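Local coordinates for protein YciF (Escherichia coli, PDB 2GS4), which is of unknown function but is a homodimeric stress protein with a ferritin-like, rubrerythrin-related helical fold that probably binds metal, at residues Glu38-Ala43 with Ala101-Ala106; His45-Glu50 with Lys144-Lys149. One frame throughout, in Å; residues are numbered along the deposited sequence.

Contact 1 of 2, residues Glu38-Ala43 with Ala101-Ala106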
loop_
_atom_site.group_PDB
_atom_site.type_symbol
_atom_site.label_atom_id
_atom_site.label_comp_id
_atom_site.label_asym_id
_atom_site.label_seq_id
_atom_site.Cartn_x
_atom_site.Cartn_y
_atom_site.Cartn_z
ATOM N N GLU A 38 17.434 19.364 -12.965
ATOM C CA GLU A 38 18.419 19.343 -11.888
ATOM C C GLU A 38 17.826 19.515 -10.498
ATOM O O GLU A 38 18.241 18.838 -9.554
ATOM C CB GLU A 38 19.474 20.427 -12.123
ATOM C CG GLU A 38 20.512 20.508 -11.025
ATOM C CD GLU A 38 21.867 19.998 -11.463
ATOM O OE1 GLU A 38 21.989 18.794 -11.776
ATOM O OE2 GLU A 38 22.812 20.811 -11.494
ATOM N N LYS A 39 16.866 20.430 -10.365
ATOM C CA LYS A 39 16.238 20.666 -9.076
ATOM C C LYS A 39 15.453 19.435 -8.616
ATOM O O LYS A 39 15.429 19.127 -7.425
ATOM C CB LYS A 39 15.332 21.911 -9.136
ATOM C CG LYS A 39 16.117 23.228 -9.149
ATOM C CD LYS A 39 17.068 23.290 -7.949
ATOM C CE LYS A 39 18.039 24.464 -8.021
ATOM N NZ LYS A 39 17.406 25.780 -7.743
ATOM N N LEU A 40 14.821 18.731 -9.553
ATOM C CA LEU A 40 14.061 17.533 -9.197
ATOM C C LEU A 40 15.040 16.413 -8.862
ATOM O O LEU A 40 14.867 15.699 -7.874
ATOM C CB LEU A 40 13.147 17.097 -10.354
ATOM C CG LEU A 40 12.352 15.803 -10.123
ATOM C CD1 LEU A 40 11.593 15.908 -8.812
ATOM C CD2 LEU A 40 11.384 15.558 -11.279
ATOM N N SER A 41 16.068 16.264 -9.694
ATOM C CA SER A 41 17.090 15.244 -9.498
ATOM C C SER A 41 17.661 15.357 -8.087
ATOM O O SER A 41 17.825 14.359 -7.389
ATOM C CB SER A 41 18.211 15.431 -10.520
ATOM O OG SER A 41 19.172 14.393 -10.451
ATOM N N GLN A 42 17.948 16.585 -7.669
ATOM C CA GLN A 42 18.504 16.827 -6.342
ATOM C C GLN A 42 17.537 16.496 -5.218
ATOM O O GLN A 42 17.952 16.021 -4.159
ATOM C CB GLN A 42 18.958 18.276 -6.229
ATOM C CG GLN A 42 20.050 18.603 -7.230
ATOM C CD GLN A 42 20.505 20.039 -7.156
ATOM O OE1 GLN A 42 19.871 20.882 -6.515
ATOM N NE2 GLN A 42 21.612 20.331 -7.822
ATOM N N ALA A 43 16.250 16.738 -5.443
ATOM C CA ALA A 43 15.261 16.432 -4.420
ATOM C C ALA A 43 15.197 14.919 -4.219
ATOM O O ALA A 43 15.021 14.443 -3.099
ATOM C CB ALA A 43 13.900 16.976 -4.822
ATOM N N ALA A 101 4.748 13.597 -14.114
ATOM C CA ALA A 101 4.457 12.223 -13.734
ATOM C C ALA A 101 5.426 11.729 -12.660
ATOM O O ALA A 101 5.019 11.057 -11.721
ATOM C CB ALA A 101 4.527 11.319 -14.958
ATOM N N LEU A 102 6.703 12.065 -12.793
ATOM C CA LEU A 102 7.691 11.624 -11.805
ATOM C C LEU A 102 7.390 12.215 -10.432
ATOM O O LEU A 102 7.415 11.512 -9.422
ATOM C CB LEU A 102 9.108 11.993 -12.262
ATOM C CG LEU A 102 9.580 11.169 -13.467
ATOM C CD1 LEU A 102 10.928 11.680 -13.972
ATOM C CD2 LEU A 102 9.680 9.706 -13.073
ATOM N N ILE A 103 7.066 13.502 -10.401
ATOM C CA ILE A 103 6.734 14.180 -9.159
ATOM C C ILE A 103 5.457 13.574 -8.580
ATOM O O ILE A 103 5.386 13.275 -7.391
ATOM C CB ILE A 103 6.552 15.683 -9.419
ATOM C CG1 ILE A 103 7.882 16.255 -9.917
ATOM C CG2 ILE A 103 6.060 16.391 -8.167
ATOM C CD1 ILE A 103 7.896 17.744 -10.135
ATOM N N ALA A 104 4.461 13.364 -9.435
ATOM C CA ALA A 104 3.197 12.779 -9.003
ATOM C C ALA A 104 3.403 11.362 -8.461
ATOM O O ALA A 104 2.807 10.990 -7.451
ATOM C CB ALA A 104 2.198 12.767 -10.163
ATOM N N ALA A 105 4.235 10.573 -9.130
ATOM C CA ALA A 105 4.501 9.218 -8.670
ATOM C C ALA A 105 5.178 9.294 -7.307
ATOM O O ALA A 105 4.849 8.534 -6.402
ATOM C CB ALA A 105 5.385 8.483 -9.669
ATOM N N ALA A 106 6.121 10.220 -7.163
ATOM C CA ALA A 106 6.836 10.392 -5.903
ATOM C C ALA A 106 5.903 10.844 -4.782
ATOM O O ALA A 106 6.111 10.497 -3.618
ATOM C CB ALA A 106 7.982 11.393 -6.073
#
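Leu40 drives its forked end onto the side of Ile103. The two methyls of Leu40 take nearly equal shares: CD2 lies 3.8 Å from Ile103 CG1 and CD1 lies 3.9 Å from the same carbon, so the fork faces a single methylene of the isoleucine. Both torsions serve this meeting. The leucine CG is turned anti to the backbone N (chi1 177°), which carries the methyls out across the gap, while Ile103 places CG1 anti to its carbonyl carbon (chi1 -63°) and brings that branch nearer to Leu40 than the direction of its CB would suggest. The helices are the second and fourth of the five, parallel to each other, and belong to the ferritin-like bundle, in which such a pair is joined by a long connection. Within these segments the nearest CA atoms, those of Leu40 and Ile103, are 8.1 Å apart, and apolar side chains alone bridge the gap. Packing is looser toward Leu102, whose CB stands 4.3 Å from Leu40 CD2. Leu102 also packs on Val88 and Ile89 of helix 76-89, and Thr35 touches both leucines. Beyond Ile103, Leu153 and Ala154 of helix 130-159 continue the apolar layer. On the other flank of segment 38-43, Glu38, Lys39 and Gln42 are exposed to solvent and make no contact with segment 101-106.

Contact 2 of 2, residues His45-Glu50 with Lys144-Lys149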
loop_
_atom_site.group_PDB
_atom_site.type_symbol
_atom_site.label_atom_id
_atom_site.label_comp_id
_atom_site.label_asym_id
_atom_site.label_seq_id
_atom_site.Cartn_x
_atom_site.Cartn_y
_atom_site.Cartn_z
ATOM N N HIS A 45 17.716 12.884 -4.824
ATOM C CA HIS A 45 18.984 12.521 -4.202
ATOM C C HIS A 45 18.954 12.899 -2.728
ATOM O O HIS A 45 19.459 12.161 -1.881
ATOM C CB HIS A 45 20.156 13.217 -4.901
ATOM C CG HIS A 45 21.499 12.791 -4.394
ATOM N ND1 HIS A 45 21.946 11.487 -4.467
ATOM C CD2 HIS A 45 22.488 13.492 -3.796
ATOM C CE1 HIS A 45 23.152 11.406 -3.935
ATOM N NE2 HIS A 45 23.505 12.611 -3.519
ATOM N N ALA A 46 18.350 14.041 -2.416
ATOM C CA ALA A 46 18.256 14.469 -1.031
ATOM C C ALA A 46 17.397 13.468 -0.259
ATOM O O ALA A 46 17.739 13.087 0.859
ATOM C CB ALA A 46 17.646 15.865 -0.942
ATOM N N HIS A 47 16.293 13.025 -0.854
ATOM C CA HIS A 47 15.421 12.079 -0.161
ATOM C C HIS A 47 16.086 10.713 -0.020
ATOM O O HIS A 47 15.803 9.974 0.929
ATOM C CB HIS A 47 14.086 11.921 -0.889
ATOM C CG HIS A 47 13.032 11.258 -0.058
ATOM N ND1 HIS A 47 11.983 10.556 -0.610
ATOM C CD2 HIS A 47 12.866 11.192 1.284
ATOM C CE1 HIS A 47 11.215 10.083 0.360
ATOM N NE2 HIS A 47 11.730 10.455 1.516
ATOM N N LEU A 48 16.970 10.379 -0.961
ATOM C CA LEU A 48 17.686 9.111 -0.922
ATOM C C LEU A 48 18.551 9.085 0.337
ATOM O O LEU A 48 18.655 8.060 1.014
ATOM C CB LEU A 48 18.580 8.962 -2.155
ATOM C CG LEU A 48 19.664 7.883 -2.062
ATOM C CD1 LEU A 48 19.040 6.577 -1.608
ATOM C CD2 LEU A 48 20.365 7.712 -3.403
ATOM N N GLU A 49 19.174 10.217 0.638
ATOM C CA GLU A 49 20.016 10.304 1.822
ATOM C C GLU A 49 19.165 10.271 3.081
ATOM O O GLU A 49 19.446 9.507 4.002
ATOM C CB GLU A 49 20.860 11.571 1.765
ATOM C CG GLU A 49 21.819 11.566 0.593
ATOM C CD GLU A 49 22.628 10.287 0.537
ATOM O OE1 GLU A 49 23.015 9.872 -0.576
ATOM O OE2 GLU A 49 22.880 9.694 1.611
ATOM N N GLU A 50 18.105 11.077 3.108
ATOM C CA GLU A 50 17.197 11.116 4.248
ATOM C C GLU A 50 16.598 9.723 4.513
ATOM O O GLU A 50 16.388 9.356 5.663
ATOM C CB GLU A 50 16.100 12.176 3.991
ATOM C CG GLU A 50 14.849 12.109 4.868
ATOM C CD GLU A 50 13.828 13.193 4.514
ATOM O OE1 GLU A 50 12.622 12.877 4.413
ATOM O OE2 GLU A 50 14.231 14.366 4.339
ATOM N N LYS A 144 6.638 14.569 5.508
ATOM C CA LYS A 144 5.688 15.632 5.216
ATOM C C LYS A 144 6.440 16.786 4.545
ATOM O O LYS A 144 5.970 17.344 3.555
ATOM C CB LYS A 144 4.985 16.098 6.495
ATOM C CG LYS A 144 3.855 15.157 6.956
ATOM C CD LYS A 144 3.167 15.665 8.229
ATOM C CE LYS A 144 2.070 14.708 8.693
ATOM N NZ LYS A 144 1.478 15.136 9.997
ATOM N N ALA A 145 7.621 17.122 5.058
ATOM C CA ALA A 145 8.399 18.202 4.455
ATOM C C ALA A 145 8.857 17.796 3.057
ATOM O O ALA A 145 8.905 18.623 2.141
ATOM C CB ALA A 145 9.602 18.552 5.323
ATOM N N THR A 146 9.202 16.523 2.889
ATOM C CA THR A 146 9.634 16.049 1.583
ATOM C C THR A 146 8.455 16.185 0.619
ATOM O O THR A 146 8.619 16.607 -0.520
ATOM C CB THR A 146 10.125 14.577 1.655
ATOM O OG1 THR A 146 11.328 14.517 2.434
ATOM C CG2 THR A 146 10.398 14.016 0.268
ATOM N N ASP A 147 7.253 15.868 1.093
ATOM C CA ASP A 147 6.076 15.982 0.250
ATOM C C ASP A 147 5.815 17.445 -0.138
ATOM O O ASP A 147 5.506 17.727 -1.295
ATOM C CB ASP A 147 4.852 15.382 0.948
ATOM C CG ASP A 147 3.813 14.872 -0.038
ATOM O OD1 ASP A 147 4.173 14.648 -1.218
ATOM O OD2 ASP A 147 2.646 14.680 0.360
ATOM N N ILE A 148 5.951 18.375 0.808
ATOM C CA ILE A 148 5.724 19.789 0.507
ATOM C C ILE A 148 6.717 20.273 -0.547
ATOM O O ILE A 148 6.366 21.070 -1.417
ATOM C CB ILE A 148 5.836 20.664 1.784
ATOM C CG1 ILE A 148 4.582 20.468 2.645
ATOM C CG2 ILE A 148 5.984 22.149 1.398
ATOM C CD1 ILE A 148 4.761 20.801 4.111
ATOM N N LYS A 149 7.953 19.790 -0.472
ATOM C CA LYS A 149 8.962 20.180 -1.445
ATOM C C LYS A 149 8.561 19.640 -2.823
ATOM O O LYS A 149 8.739 20.318 -3.830
ATOM C CB LYS A 149 10.335 19.645 -1.017
ATOM C CG LYS A 149 11.443 19.805 -2.061
ATOM C CD LYS A 149 11.479 21.197 -2.685
ATOM C CE LYS A 149 12.016 22.255 -1.733
ATOM N NZ LYS A 149 11.262 22.303 -0.454
#
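One face of the His47 imidazole carries the methyl of Thr146 squarely over its centre: CG2 sits 3.8 Å from the ring centroid and 5° off the normal, a CH-pi contact. At the ring's edge, NE2 is hydrogen-bonded to OE1 of Glu143, the residue just ahead of segment 144-149. The second flat group, the Glu50 carboxylate, meets the other branch of the threonine, with OE1 2.9 Å from Thr146 OG1; OE2 is too poorly angled to bond. OG1 also lies within hydrogen-bonding reach of the carbonyl O of Glu142, one turn earlier on its own helix. Thr146 divides its work because OG1 lies anti to its carbonyl carbon (chi1 -67°), leaving CG2 for the ring. Glu50 OE1 also lies close to Glu143 OE1, two acidic groups side by side. A histidine and several carboxylates thus meet inside a four-helix bundle, as in ferritin-like and rubrerythrin-type metal proteins. With an alanine at His47 the imidazole is gone, which would probably leave the Thr146 methyl without a ring to lie on and Glu143 without its partner. The contact joins antiparallel helices 38-63 and 130-159, with Glu110 of helix 95-126 and Leu28 of helix 6-33 both touching His47.

In the fold
Contacts 1 and 2 lie on one side of the chain's centre, their own centres about 10 Å apart, and share helix 38-63. Its first turns serve contact 1 and the next serve contact 2. Along the chain the order is 38-43, 45-50, 101-106, 144-149, so the two pairings interleave: helix 38-63 meets first helix 95-126 and then the next helix, 130-159. Contact 1, apolar, is centred about 14 Å from the chain's centre; contact 2, which mixes a methyl-ring contact with a hydrogen bond, is centred about 9 Å from it. This is consistent with a ferritin-like bundle whose acidic and histidine side chains gather toward the middle. The other subunit of the dimer touches neither contact.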